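Local coordinates for BIS(5'-nucleosyl)-tetraphosphatase (Diadenosine tetraphosphatase), putative (Plasmodium falciparum, PDB 5CFJ), which probably hydrolyses diadenosine tetraphosphate asymmetrically, as a Nudix-family hydrolase of the malaria parasite, at residues Ala8-Cys14 with Thr97-Leu103; Tyr81-Leu85 with Ser135-Leu139; Trp44-Lys48 with Lys94-Tyr98. All blocks are in the same frame, centred on the assembly; numbering follows the deposited sequence.

Contact 1 (Ala8-Cys14 with Thr97-Leu103)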
ATOM      1  N   ALA A   8      -3.174   7.343  -9.447  1.00 14.76           N
ATOM      2  CA  ALA A   8      -2.538   7.379  -8.141  1.00 13.43           C
ATOM      3  C   ALA A   8      -1.355   6.431  -8.086  1.00 12.74           C
ATOM      4  O   ALA A   8      -1.218   5.528  -8.914  1.00 12.58           O
ATOM      5  CB  ALA A   8      -3.539   7.037  -7.044  1.00 15.53           C
ATOM      6  N   PHE A   9      -0.519   6.645  -7.077  1.00 12.25           N
ATOM      7  CA  PHE A   9       0.753   5.966  -6.933  1.00 11.74           C
ATOM      8  C   PHE A   9       0.991   5.731  -5.457  1.00 10.96           C
ATOM      9  O   PHE A   9       0.783   6.627  -4.638  1.00 12.67           O
ATOM     10  CB  PHE A   9       1.876   6.811  -7.547  1.00 13.48           C
ATOM     11  CG  PHE A   9       1.618   7.161  -8.976  1.00 13.74           C
ATOM     12  CD1 PHE A   9       0.852   8.266  -9.301  1.00 14.05           C
ATOM     13  CD2 PHE A   9       2.067   6.338  -9.997  1.00 15.15           C
ATOM     14  CE1 PHE A   9       0.569   8.562 -10.619  1.00 16.07           C
ATOM     15  CE2 PHE A   9       1.785   6.635 -11.314  1.00 16.10           C
ATOM     16  CZ  PHE A   9       1.042   7.751 -11.619  1.00 16.60           C
ATOM     17  N   GLY A  10       1.429   4.530  -5.108  1.00 11.36           N
ATOM     18  CA  GLY A  10       1.653   4.209  -3.717  1.00 12.52           C
ATOM     19  C   GLY A  10       2.748   3.200  -3.501  1.00 11.35           C
ATOM     20  O   GLY A  10       3.218   2.544  -4.433  1.00 11.53           O
ATOM     21  N   ILE A  11       3.161   3.084  -2.250  1.00 11.44           N
ATOM     22  CA  ILE A  11       4.115   2.060  -1.865  1.00 11.70           C
ATOM     23  C   ILE A  11       3.330   0.916  -1.242  1.00 11.25           C
ATOM     24  O   ILE A  11       2.595   1.110  -0.273  1.00 12.30           O
ATOM     25  CB  ILE A  11       5.183   2.572  -0.868  1.00 12.05           C
ATOM     26  CG1 ILE A  11       6.018   3.710  -1.476  1.00 13.76           C
ATOM     27  CG2 ILE A  11       6.070   1.414  -0.390  1.00 12.13           C
ATOM     28  CD1 ILE A  11       6.922   3.272  -2.635  1.00 14.41           C
ATOM     29  N   LEU A  12       3.460  -0.272  -1.818  1.00 11.23           N
ATOM     30  CA  LEU A  12       2.984  -1.478  -1.159  1.00 11.29           C
ATOM     31  C   LEU A  12       4.078  -1.882  -0.182  1.00 11.11           C
ATOM     32  O   LEU A  12       5.051  -2.554  -0.539  1.00 11.70           O
ATOM     33  CB  LEU A  12       2.670  -2.584  -2.164  1.00 11.91           C
ATOM     34  CG  LEU A  12       2.162  -3.890  -1.560  1.00 12.81           C
ATOM     35  CD1 LEU A  12       0.852  -3.650  -0.814  1.00 14.00           C
ATOM     36  CD2 LEU A  12       1.995  -4.937  -2.653  1.00 14.40           C
ATOM     37  N   LEU A  13       3.942  -1.384   1.036  1.00 11.51           N
ATOM     38  CA  LEU A  13       4.938  -1.569   2.076  1.00 11.37           C
ATOM     39  C   LEU A  13       4.685  -2.883   2.795  1.00 11.19           C
ATOM     40  O   LEU A  13       3.588  -3.119   3.303  1.00 12.26           O
ATOM     41  CB  LEU A  13       4.917  -0.395   3.059  1.00 11.62           C
ATOM     42  CG  LEU A  13       6.056  -0.358   4.071  1.00 12.85           C
ATOM     43  CD1 LEU A  13       7.403  -0.146   3.367  1.00 14.46           C
ATOM     44  CD2 LEU A  13       5.808   0.742   5.098  1.00 14.35           C
ATOM     45  N   CYS A  14       5.695  -3.744   2.823  1.00 11.82           N
ATOM     46  CA  CYS A  14       5.582  -5.039   3.478  1.00 11.19           C
ATOM     47  C   CYS A  14       6.639  -5.192   4.560  1.00 11.38           C
ATOM     48  O   CYS A  14       7.583  -4.408   4.634  1.00 13.07           O
ATOM     49  CB  CYS A  14       5.686  -6.187   2.464  1.00 14.80           C
ATOM     50  SG  CYS A  14       7.316  -6.497   1.785  1.00 15.93           S
ATOM     51  N   THR A  97      -0.875   2.675  -9.303  1.00 11.93           N
ATOM     52  CA  THR A  97       0.334   1.883  -9.423  1.00 11.47           C
ATOM     53  C   THR A  97       0.986   1.749  -8.062  1.00 11.92           C
ATOM     54  O   THR A  97       1.230   2.754  -7.393  1.00 12.40           O
ATOM     55  CB  THR A  97       1.309   2.514 -10.406  1.00 12.72           C
ATOM     56  OG1 THR A  97       0.680   2.608 -11.688  1.00 13.25           O
ATOM     57  CG2 THR A  97       2.568   1.684 -10.541  1.00 13.58           C
ATOM     58  N   TYR A  98       1.226   0.507  -7.646  1.00 11.33           N
ATOM     59  CA  TYR A  98       1.896   0.217  -6.386  1.00 10.98           C
ATOM     60  C   TYR A  98       3.294  -0.311  -6.647  1.00 10.69           C
ATOM     61  O   TYR A  98       3.487  -1.157  -7.525  1.00 12.17           O
ATOM     62  CB  TYR A  98       1.109  -0.807  -5.574  1.00 12.31           C
ATOM     63  CG  TYR A  98      -0.210  -0.300  -5.064  1.00 12.34           C
ATOM     64  CD1 TYR A  98      -0.272   0.527  -3.948  1.00 12.60           C
ATOM     65  CD2 TYR A  98      -1.405  -0.644  -5.695  1.00 13.88           C
ATOM     66  CE1 TYR A  98      -1.485   0.988  -3.467  1.00 12.99           C
ATOM     67  CE2 TYR A  98      -2.618  -0.190  -5.218  1.00 14.33           C
ATOM     68  CZ  TYR A  98      -2.655   0.631  -4.111  1.00 12.83           C
ATOM     69  OH  TYR A  98      -3.861   1.097  -3.620  1.00 15.81           O
ATOM     70  N   TYR A  99       4.248   0.181  -5.859  1.00 11.28           N
ATOM     71  CA  TYR A  99       5.648  -0.239  -5.912  1.00 11.80           C
ATOM     72  C   TYR A  99       5.947  -0.959  -4.612  1.00 11.12           C
ATOM     73  O   TYR A  99       5.735  -0.401  -3.544  1.00 11.92           O
ATOM     74  CB  TYR A  99       6.581   0.965  -6.079  1.00 13.03           C
ATOM     75  CG  TYR A  99       6.222   1.859  -7.251  1.00 13.15           C
ATOM     76  CD1 TYR A  99       5.320   2.902  -7.095  1.00 13.54           C
ATOM     77  CD2 TYR A  99       6.767   1.650  -8.510  1.00 14.97           C
ATOM     78  CE1 TYR A  99       4.979   3.723  -8.150  1.00 14.54           C
ATOM     79  CE2 TYR A  99       6.427   2.471  -9.581  1.00 14.90           C
ATOM     80  CZ  TYR A  99       5.528   3.495  -9.387  1.00 14.85           C
ATOM     81  OH  TYR A  99       5.176   4.315 -10.424  1.00 18.08           O
ATOM     82  N   LEU A 100       6.425  -2.192  -4.691  1.00 11.12           N
ATOM     83  CA  LEU A 100       6.698  -2.978  -3.492  1.00 10.72           C
ATOM     84  C   LEU A 100       7.944  -2.494  -2.765  1.00 11.10           C
ATOM     85  O   LEU A 100       8.963  -2.208  -3.392  1.00 12.68           O
ATOM     86  CB  LEU A 100       6.864  -4.447  -3.868  1.00 12.17           C
ATOM     87  CG  LEU A 100       7.052  -5.479  -2.749  1.00 12.62           C
ATOM     88  CD1 LEU A 100       5.826  -5.578  -1.848  1.00 14.00           C
ATOM     89  CD2 LEU A 100       7.389  -6.839  -3.333  1.00 13.91           C
ATOM     90  N   ALA A 101       7.872  -2.417  -1.443  1.00 11.00           N
ATOM     91  CA  ALA A 101       9.045  -2.092  -0.638  1.00 11.86           C
ATOM     92  C   ALA A 101       9.006  -2.883   0.655  1.00 11.94           C
ATOM     93  O   ALA A 101       7.925  -3.149   1.179  1.00 12.73           O
ATOM     94  CB  ALA A 101       9.107  -0.603  -0.345  1.00 13.71           C
ATOM     95  N   MET A 102      10.170  -3.264   1.166  1.00 12.37           N
ATOM     96  CA  MET A 102      10.220  -3.965   2.437  0.69 12.26           C
ATOM     97  C   MET A 102      10.753  -3.060   3.531  1.00 12.06           C
ATOM     98  O   MET A 102      11.860  -2.518   3.452  1.00 12.46           O
ATOM     99  CB  MET A 102      11.071  -5.225   2.345  0.69 13.53           C
ATOM    100  CG  MET A 102      10.915  -6.115   3.567  0.69 15.39           C
ATOM    101  SD  MET A 102      11.983  -7.559   3.489  0.69 20.88           S
ATOM    102  CE  MET A 102      11.421  -8.336   1.978  0.69 24.12           C
ATOM    103  N   LEU A 103       9.932  -2.893   4.557  1.00 12.16           N
ATOM    104  CA  LEU A 103      10.306  -2.128   5.722  1.00 12.72           C
ATOM    105  C   LEU A 103      11.393  -2.909   6.437  1.00 13.15           C
ATOM    106  O   LEU A 103      11.224  -4.089   6.722  1.00 15.08           O
ATOM    107  CB  LEU A 103       9.095  -1.909   6.615  1.00 15.15           C
ATOM    108  CG  LEU A 103       9.269  -0.967   7.801  1.00 14.42           C
ATOM    109  CD1 LEU A 103       9.553   0.460   7.346  1.00 16.16           C
ATOM    110  CD2 LEU A 103       8.023  -1.036   8.647  1.00 14.19           C
TER
HETATM  111  O   HOH W   1      -1.219   4.578 -11.777  1.00 16.48           O
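Phe9 and Tyr99 both carry CG anti to the carbonyl carbon (chi1 -56° and -53°), which lays their rings side by side, pointing the same way. Tyr99 OH comes within 3.7 Å of Phe9 CD2. Ile11 turns CG2 anti to its backbone N, and this methyl packs on Ala101 CB at 3.6 Å. Leu13 CD1 continues the row, 4.1 Å from Ala101 CB. Leu12 and Leu100 meet on the other face, with CD2 and CD1 4.0 Å apart, and Cys14 SG lies 4.0 Å from the same Leu100 CD1. Gly10 stands there opposite Tyr98, whose CD1 is 4.1 Å from Gly10 C.

The strands are parallel and twisted by 30°. Seven backbone hydrogen bonds join them, from Thr97 N to Ala8 O through to Leu103 N to Cys14 O. A water bridges Ala8 O and Thr97 OG1, and that hydroxyl also bonds Thr84.

This pair lies in the central mixed sheet of the Nudix fold. Phe9, Ile11 and Tyr99 pack against helix 57-69. Leu12, Tyr98 and Leu100 face helix 134-147. Strand 76-89 continues the sheet beside 97-103, and strands 30-37 and 44-50 pair with the strand of 8-14.

Contact 2 (Tyr81-Leu85 with Ser135-Leu139)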
ATOM      1  N   TYR A  81       9.307  -4.922  -7.918  1.00 13.66           N
ATOM      2  CA  TYR A  81       7.951  -5.360  -8.201  1.00 13.13           C
ATOM      3  C   TYR A  81       7.036  -4.151  -8.225  1.00 13.12           C
ATOM      4  O   TYR A  81       7.050  -3.337  -7.307  1.00 13.36           O
ATOM      5  CB  TYR A  81       7.458  -6.375  -7.158  1.00 15.08           C
ATOM      6  CG  TYR A  81       6.033  -6.815  -7.388  1.00 15.91           C
ATOM      7  CD1 TYR A  81       4.966  -6.070  -6.899  1.00 17.01           C
ATOM      8  CD2 TYR A  81       5.747  -7.959  -8.108  1.00 19.67           C
ATOM      9  CE1 TYR A  81       3.650  -6.449  -7.125  1.00 19.28           C
ATOM     10  CE2 TYR A  81       4.434  -8.348  -8.342  1.00 21.30           C
ATOM     11  CZ  TYR A  81       3.392  -7.588  -7.841  1.00 21.64           C
ATOM     12  OH  TYR A  81       2.092  -7.963  -8.062  1.00 24.69           O
ATOM     13  N   GLN A  82       6.231  -4.042  -9.271  1.00 13.85           N
ATOM     14  CA  GLN A  82       5.185  -3.029  -9.325  1.00 13.79           C
ATOM     15  C   GLN A  82       3.981  -3.591 -10.048  1.00 13.04           C
ATOM     16  O   GLN A  82       4.102  -4.506 -10.870  1.00 14.53           O
ATOM     17  CB  GLN A  82       5.666  -1.765 -10.026  1.00 16.49           C
ATOM     18  CG  GLN A  82       5.980  -1.985 -11.492  1.00 18.06           C
ATOM     19  CD  GLN A  82       6.304  -0.698 -12.223  1.00 21.67           C
ATOM     20  OE1 GLN A  82       5.535  -0.241 -13.071  1.00 23.96           O
ATOM     21  NE2 GLN A  82       7.456  -0.115 -11.913  1.00 23.12           N
ATOM     22  N   LYS A  83       2.813  -3.048  -9.742  1.00 12.72           N
ATOM     23  CA  LYS A  83       1.621  -3.438 -10.476  1.00 13.12           C
ATOM     24  C   LYS A  83       0.668  -2.272 -10.561  1.00 11.59           C
ATOM     25  O   LYS A  83       0.466  -1.543  -9.586  1.00 12.42           O
ATOM     26  CB  LYS A  83       0.920  -4.640  -9.833  1.00 15.48           C
ATOM     27  CG  LYS A  83      -0.204  -5.216 -10.718  1.00 20.46           C
ATOM     28  CD  LYS A  83      -0.869  -6.459 -10.152  1.00 24.05           C
ATOM     29  CE  LYS A  83      -1.891  -6.993 -11.150  1.00 27.41           C
ATOM     30  NZ  LYS A  83      -2.592  -8.221 -10.676  1.00 30.51           N
ATOM     31  N   THR A  84       0.060  -2.123 -11.729  1.00 11.59           N
ATOM     32  CA  THR A  84      -0.954  -1.112 -11.951  1.00 12.01           C
ATOM     33  C   THR A  84      -2.325  -1.778 -11.942  1.00 12.44           C
ATOM     34  O   THR A  84      -2.567  -2.755 -12.648  1.00 14.35           O
ATOM     35  CB  THR A  84      -0.703  -0.377 -13.265  1.00 13.14           C
ATOM     36  OG1 THR A  84       0.573   0.272 -13.197  1.00 13.48           O
ATOM     37  CG2 THR A  84      -1.754   0.664 -13.502  1.00 14.27           C
ATOM     38  N   LEU A  85      -3.208  -1.251 -11.109  1.00 12.72           N
ATOM     39  CA  LEU A  85      -4.586  -1.706 -11.005  1.00 13.24           C
ATOM     40  C   LEU A  85      -5.491  -0.688 -11.646  1.00 13.79           C
ATOM     41  O   LEU A  85      -5.433   0.477 -11.309  1.00 15.25           O
ATOM     42  CB  LEU A  85      -4.988  -1.884  -9.539  1.00 13.69           C
ATOM     43  CG  LEU A  85      -4.086  -2.738  -8.657  1.00 15.75           C
ATOM     44  CD1 LEU A  85      -4.668  -2.849  -7.258  1.00 17.70           C
ATOM     45  CD2 LEU A  85      -3.871  -4.110  -9.268  1.00 19.11           C
ATOM     46  N   SER A 135      -8.846  -6.807  -6.975  1.00 17.75           N
ATOM     47  CA  SER A 135      -7.589  -6.257  -7.494  1.00 20.39           C
ATOM     48  C   SER A 135      -6.501  -6.164  -6.418  1.00 17.48           C
ATOM     49  O   SER A 135      -5.341  -6.560  -6.640  1.00 17.70           O
ATOM     50  CB  SER A 135      -7.831  -4.877  -8.114  1.00 25.79           C
ATOM     51  OG  SER A 135      -8.469  -4.001  -7.197  1.00 29.65           O
ATOM     52  N   LEU A 136      -6.886  -5.660  -5.249  1.00 16.21           N
ATOM     53  CA  LEU A 136      -5.956  -5.494  -4.136  1.00 15.43           C
ATOM     54  C   LEU A 136      -5.604  -6.818  -3.476  1.00 14.17           C
ATOM     55  O   LEU A 136      -4.440  -7.060  -3.133  1.00 15.36           O
ATOM     56  CB  LEU A 136      -6.528  -4.545  -3.082  1.00 18.81           C
ATOM     57  CG  LEU A 136      -6.239  -3.061  -3.252  1.00 20.45           C
ATOM     58  CD1 LEU A 136      -6.845  -2.282  -2.109  1.00 18.62           C
ATOM     59  CD2 LEU A 136      -4.734  -2.824  -3.335  1.00 19.96           C
ATOM     60  N   ALA A 137      -6.610  -7.668  -3.291  1.00 14.47           N
ATOM     61  CA  ALA A 137      -6.365  -8.981  -2.705  1.00 14.93           C
ATOM     62  C   ALA A 137      -5.330  -9.746  -3.542  1.00 14.87           C
ATOM     63  O   ALA A 137      -4.343 -10.344  -3.039  1.00 15.70           O
ATOM     64  CB  ALA A 137      -7.670  -9.759  -2.604  1.00 17.22           C
ATOM     65  N   ASP A 138      -5.553  -9.690  -4.847  1.00 14.46           N
ATOM     66  CA  ASP A 138      -4.699 -10.392  -5.774  1.00 14.38           C
ATOM     67  C   ASP A 138      -3.314  -9.761  -5.802  1.00 14.39           C
ATOM     68  O   ASP A 138      -2.320 -10.479  -5.890  1.00 15.84           O
ATOM     69  CB  ASP A 138      -5.311 -10.412  -7.171  1.00 16.04           C
ATOM     70  CG  ASP A 138      -6.563 -11.258  -7.234  1.00 16.80           C
ATOM     71  OD1 ASP A 138      -6.810 -12.022  -6.276  1.00 17.56           O
ATOM     72  OD2 ASP A 138      -7.298 -11.166  -8.231  1.00 19.11           O
ATOM     73  N   LEU A 139      -3.240  -8.430  -5.697  1.00 14.34           N
ATOM     74  CA  LEU A 139      -1.952  -7.760  -5.563  1.00 14.57           C
ATOM     75  C   LEU A 139      -1.168  -8.347  -4.400  1.00 13.28           C
ATOM     76  O   LEU A 139       0.032  -8.620  -4.532  1.00 13.77           O
ATOM     77  CB  LEU A 139      -2.155  -6.262  -5.363  1.00 15.09           C
ATOM     78  CG  LEU A 139      -0.905  -5.433  -5.057  1.00 16.46           C
ATOM     79  CD1 LEU A 139       0.043  -5.387  -6.254  1.00 21.02           C
ATOM     80  CD2 LEU A 139      -1.302  -4.028  -4.630  1.00 19.61           C
TER
HETATM   81  O   HOH W   2      -4.714  -7.329  -9.184  1.00 27.63           O
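Strand Tyr81-Leu85 and helix Ser135-Leu139 run nearly antiparallel, at 168°, with their axes 9.8 Å apart. Tyr81, Lys83 and Leu85 all point toward the helix, as alternate residues of a strand can. Leu139 meets two of them with one methyl. Its CD1 lies 3.8 Å from Tyr81 OH and 3.8 Å from Lys83 CB. The methyl approaches the Tyr81 ring at its edge, in the ring plane. The side chains of Leu139 and Lys83 slide past each other in opposite directions.

Leu85 fills the other end. Its CG is anti to the carbonyl carbon (chi1 -52°), and the branch ends reach the first turn of the segment. CD1 touches Ser135 CB at 3.9 Å and Leu136 CD2 at 3.9 Å. CD2 also lies close to Ser135.

The polar link is indirect. Lys83 extends fully, and its NZ gives a 2.7 Å hydrogen bond to a water that donates to Ser135 O. That carbonyl also accepts the helical bond from Leu139 N, at 3.0 Å, so two donors grip it. Lys83 NZ has a direct salt bridge to Glu142, further along the same helix.

The contact thus seats helix 134-147 on one face of the sheet, with helix 57-69 on the other, as in the alpha-beta-alpha sandwich of Nudix domains. Strand 76-89 pairs with strand 92-103 beside it, and Leu139 packs on Tyr98 of that neighbour as well.

Contact 3 (Trp44-Lys48 with Lys94-Tyr98). With SO4 (sulfate ion), chain B; SO4 (sulfate ion), chain C.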
ATOM      1  N   TRP A  44      -9.852   0.217   3.288  1.00 14.43           N
ATOM      2  CA  TRP A  44      -8.466  -0.004   3.656  1.00 14.76           C
ATOM      3  C   TRP A  44      -7.613  -0.123   2.405  1.00 14.11           C
ATOM      4  O   TRP A  44      -7.915  -0.928   1.532  1.00 15.89           O
ATOM      5  CB  TRP A  44      -8.336  -1.284   4.466  1.00 14.01           C
ATOM      6  CG  TRP A  44      -9.021  -1.296   5.808  1.00 13.67           C
ATOM      7  CD1 TRP A  44     -10.346  -1.556   6.056  1.00 15.41           C
ATOM      8  CD2 TRP A  44      -8.406  -1.096   7.084  1.00 14.30           C
ATOM      9  NE1 TRP A  44     -10.587  -1.509   7.407  1.00 16.30           N
ATOM     10  CE2 TRP A  44      -9.414  -1.235   8.061  1.00 14.54           C
ATOM     11  CE3 TRP A  44      -7.099  -0.810   7.497  1.00 15.06           C
ATOM     12  CZ2 TRP A  44      -9.153  -1.100   9.421  1.00 16.68           C
ATOM     13  CZ3 TRP A  44      -6.846  -0.677   8.849  1.00 16.40           C
ATOM     14  CH2 TRP A  44      -7.866  -0.822   9.793  1.00 17.79           C
ATOM     15  N   THR A  45      -6.549   0.667   2.308  1.00 13.70           N
ATOM     16  CA  THR A  45      -5.617   0.568   1.185  1.00 13.37           C
ATOM     17  C   THR A  45      -4.191   0.791   1.674  1.00 13.34           C
ATOM     18  O   THR A  45      -3.990   1.316   2.768  1.00 12.48           O
ATOM     19  CB  THR A  45      -5.909   1.618   0.069  1.00 14.73           C
ATOM     20  OG1 THR A  45      -5.456   2.910   0.484  1.00 15.11           O
ATOM     21  CG2 THR A  45      -7.388   1.680  -0.308  1.00 15.93           C
ATOM     22  N   PRO A  46      -3.194   0.429   0.849  1.00 12.73           N
ATOM     23  CA  PRO A  46      -1.831   0.874   1.160  1.00 12.99           C
ATOM     24  C   PRO A  46      -1.727   2.397   1.029  1.00 12.47           C
ATOM     25  O   PRO A  46      -2.645   3.044   0.516  1.00 13.41           O
ATOM     26  CB  PRO A  46      -0.970   0.159   0.102  1.00 13.33           C
ATOM     27  CG  PRO A  46      -1.850  -0.946  -0.438  1.00 13.24           C
ATOM     28  CD  PRO A  46      -3.239  -0.401  -0.369  1.00 13.51           C
ATOM     29  N   PRO A  47      -0.619   2.977   1.507  1.00 12.51           N
ATOM     30  CA  PRO A  47      -0.381   4.409   1.295  1.00 14.09           C
ATOM     31  C   PRO A  47      -0.298   4.733  -0.200  1.00 13.96           C
ATOM     32  O   PRO A  47       0.381   4.023  -0.934  1.00 15.08           O
ATOM     33  CB  PRO A  47       0.964   4.647   1.988  1.00 15.45           C
ATOM     34  CG  PRO A  47       1.189   3.435   2.853  1.00 17.52           C
ATOM     35  CD  PRO A  47       0.525   2.315   2.153  1.00 13.97           C
ATOM     36  N   LYS A  48      -0.981   5.785  -0.636  1.00 14.33           N
ATOM     37  CA  LYS A  48      -1.018   6.170  -2.042  1.00 13.96           C
ATOM     38  C   LYS A  48      -1.616   7.557  -2.208  1.00 13.92           C
ATOM     39  O   LYS A  48      -2.286   8.062  -1.303  1.00 15.09           O
ATOM     40  CB  LYS A  48      -1.840   5.178  -2.860  1.00 14.86           C
ATOM     41  CG  LYS A  48      -3.310   5.165  -2.497  1.00 16.46           C
ATOM     42  CD  LYS A  48      -4.100   4.368  -3.509  1.00 18.83           C
ATOM     43  CE  LYS A  48      -5.504   4.075  -3.010  1.00 20.18           C
ATOM     44  NZ  LYS A  48      -6.257   5.315  -2.679  1.00 23.73           N
ATOM     45  N   LYS A  94     -10.183   4.767 -12.683  1.00 28.20           N
ATOM     46  CA  LYS A  94      -9.020   5.036 -11.849  0.56 25.05           C
ATOM     47  C   LYS A  94      -7.942   3.999 -12.092  1.00 21.74           C
ATOM     48  O   LYS A  94      -8.209   2.837 -12.398  1.00 22.24           O
ATOM     49  CB  LYS A  94      -9.377   5.077 -10.356  0.56 25.87           C
ATOM     50  CG  LYS A  94      -8.210   5.535  -9.479  0.56 27.47           C
ATOM     51  CD  LYS A  94      -8.616   5.908  -8.064  0.56 29.05           C
ATOM     52  CE  LYS A  94      -7.413   6.467  -7.309  0.56 29.99           C
ATOM     53  NZ  LYS A  94      -7.746   6.906  -5.932  0.56 27.79           N
ATOM     54  N   GLU A  95      -6.713   4.462 -11.983  1.00 18.63           N
ATOM     55  CA  GLU A  95      -5.549   3.623 -12.119  0.51 18.28           C
ATOM     56  C   GLU A  95      -4.619   3.894 -10.950  1.00 16.04           C
ATOM     57  O   GLU A  95      -4.286   5.045 -10.710  1.00 18.20           O
ATOM     58  CB  GLU A  95      -4.863   3.928 -13.439  0.51 20.70           C
ATOM     59  CG  GLU A  95      -4.258   2.747 -14.078  0.51 20.90           C
ATOM     60  CD  GLU A  95      -3.950   2.978 -15.532  0.51 19.98           C
ATOM     61  OE1 GLU A  95      -3.197   3.927 -15.851  0.51 21.36           O
ATOM     62  OE2 GLU A  95      -4.479   2.207 -16.356  0.51 19.31           O
ATOM     63  N   THR A  96      -4.210   2.853 -10.234  1.00 13.48           N
ATOM     64  CA  THR A  96      -3.266   3.041  -9.146  1.00 13.27           C
ATOM     65  C   THR A  96      -2.081   2.120  -9.358  1.00 11.57           C
ATOM     66  O   THR A  96      -2.262   0.935  -9.588  1.00 12.33           O
ATOM     67  CB  THR A  96      -3.898   2.768  -7.781  1.00 15.43           C
ATOM     68  OG1 THR A  96      -4.997   3.667  -7.591  1.00 17.62           O
ATOM     69  CG2 THR A  96      -2.874   2.984  -6.683  1.00 17.01           C
ATOM     70  N   THR A  97      -0.875   2.675  -9.303  1.00 11.93           N
ATOM     71  CA  THR A  97       0.334   1.883  -9.423  1.00 11.47           C
ATOM     72  C   THR A  97       0.986   1.749  -8.062  1.00 11.92           C
ATOM     73  O   THR A  97       1.230   2.754  -7.393  1.00 12.40           O
ATOM     74  CB  THR A  97       1.309   2.514 -10.406  1.00 12.72           C
ATOM     75  OG1 THR A  97       0.680   2.608 -11.688  1.00 13.25           O
ATOM     76  CG2 THR A  97       2.568   1.684 -10.541  1.00 13.58           C
ATOM     77  N   TYR A  98       1.226   0.507  -7.646  1.00 11.33           N
ATOM     78  CA  TYR A  98       1.896   0.217  -6.386  1.00 10.98           C
ATOM     79  C   TYR A  98       3.294  -0.311  -6.647  1.00 10.69           C
ATOM     80  O   TYR A  98       3.487  -1.157  -7.525  1.00 12.17           O
ATOM     81  CB  TYR A  98       1.109  -0.807  -5.574  1.00 12.31           C
ATOM     82  CG  TYR A  98      -0.210  -0.300  -5.064  1.00 12.34           C
ATOM     83  CD1 TYR A  98      -0.272   0.527  -3.948  1.00 12.60           C
ATOM     84  CD2 TYR A  98      -1.405  -0.644  -5.695  1.00 13.88           C
ATOM     85  CE1 TYR A  98      -1.485   0.988  -3.467  1.00 12.99           C
ATOM     86  CE2 TYR A  98      -2.618  -0.190  -5.218  1.00 14.33           C
ATOM     87  CZ  TYR A  98      -2.655   0.631  -4.111  1.00 12.83           C
ATOM     88  OH  TYR A  98      -3.861   1.097  -3.620  1.00 15.81           O
TER
HETATM   89  S   SO4 B 201      -9.408   4.157  -4.015  1.00 28.47           S
HETATM   90  O1  SO4 B 201      -8.883   4.439  -2.683  1.00 26.24           O
HETATM   91  O2  SO4 B 201      -8.371   4.281  -5.032  1.00 27.47           O
HETATM   92  O3  SO4 B 201      -9.958   2.804  -4.032  1.00 30.68           O
HETATM   93  O4  SO4 B 201     -10.489   5.097  -4.306  1.00 32.52           O
HETATM   94  S   SO4 C 202     -13.430  -2.050   9.671  0.68 63.37           S
HETATM   95  O1  SO4 C 202     -12.725  -1.544  10.847  0.68 36.65           O
HETATM   96  O2  SO4 C 202     -13.646  -0.968   8.717  0.68 39.04           O
HETATM   97  O3  SO4 C 202     -12.633  -3.092   9.031  0.68 38.44           O
HETATM   98  O4  SO4 C 202     -14.722  -2.595  10.077  0.68 43.25           O
HETATM   99  O   HOH W   3      -5.755   7.712  -4.282  0.58 22.59           O
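Trp44-Lys48, the strand and loop leading into the Nudix box, and strand Lys94-Tyr98 together line a sulfate-binding site. Lys48 and Lys94 reach it from the two segments. Lys48 NZ donates to O1 of the chain B sulfate at 2.8 Å, with a weak second bond to its O2. In the conformer described, Lys94 NZ donates to that O2 at 2.8 Å, and its chain is extended. Both ammonium groups also donate to one water, which bridges them. Lys48 instead bends at its end (chi4 57°) to bring NZ round to the anion. Tyr87 and His43 complete the grip on this sulfate.

Tyr98 and Thr96 flank the Lys48 chain, and Thr96 OG1 bonds Tyr87. Lys48 CD runs past Tyr98 OH at 3.3 Å and past Thr96 CG2 at 3.7 Å. That Thr96 methyl sits over one face of the Tyr98 ring, 3.4 Å above its plane and offset toward the rim. Pro46 crosses the tyrosine at about a right angle, with CG 3.6 Å from Tyr98 CE1. Thr45 OG1 donates to Pro46 O at 2.8 Å, a bond within the segment. Lys48 N is held by Glu68 of helix 57-69.

A second sulfate, of chain C, lies at the edge of the Trp44 indole, where NE1 donates to its O3 at 3.1 Å. Lys36 binds this ion too.

Both anions probably come from the crystallisation liquor. The first, between two lysines, is consistent with a place for a substrate phosphate. The anion would offset the like charges of Lys48 and Lys94, whose NZ atoms lie close together.

In the fold
The three contacts lie close together, with centres 8 to 10 Å apart. All meet around strand 92-103. Contact 1 pairs it with strand 6-16, contact 3 sets it against the loop and strand of 44-50, and contact 2 covers the neighbouring strand 76-89 with helix 134-147. Contacts 1 and 3 share Thr97 and Tyr98. Along the chain the first segments come in the order 8-14, 44-48 and 81-85. Contacts 1 and 3 then end on the same strand, and contact 2 closes last, crossing both. One mixed sheet therefore carries packing against both helices and, where strands 44-50 and 92-103 come near each other, the sulfate site.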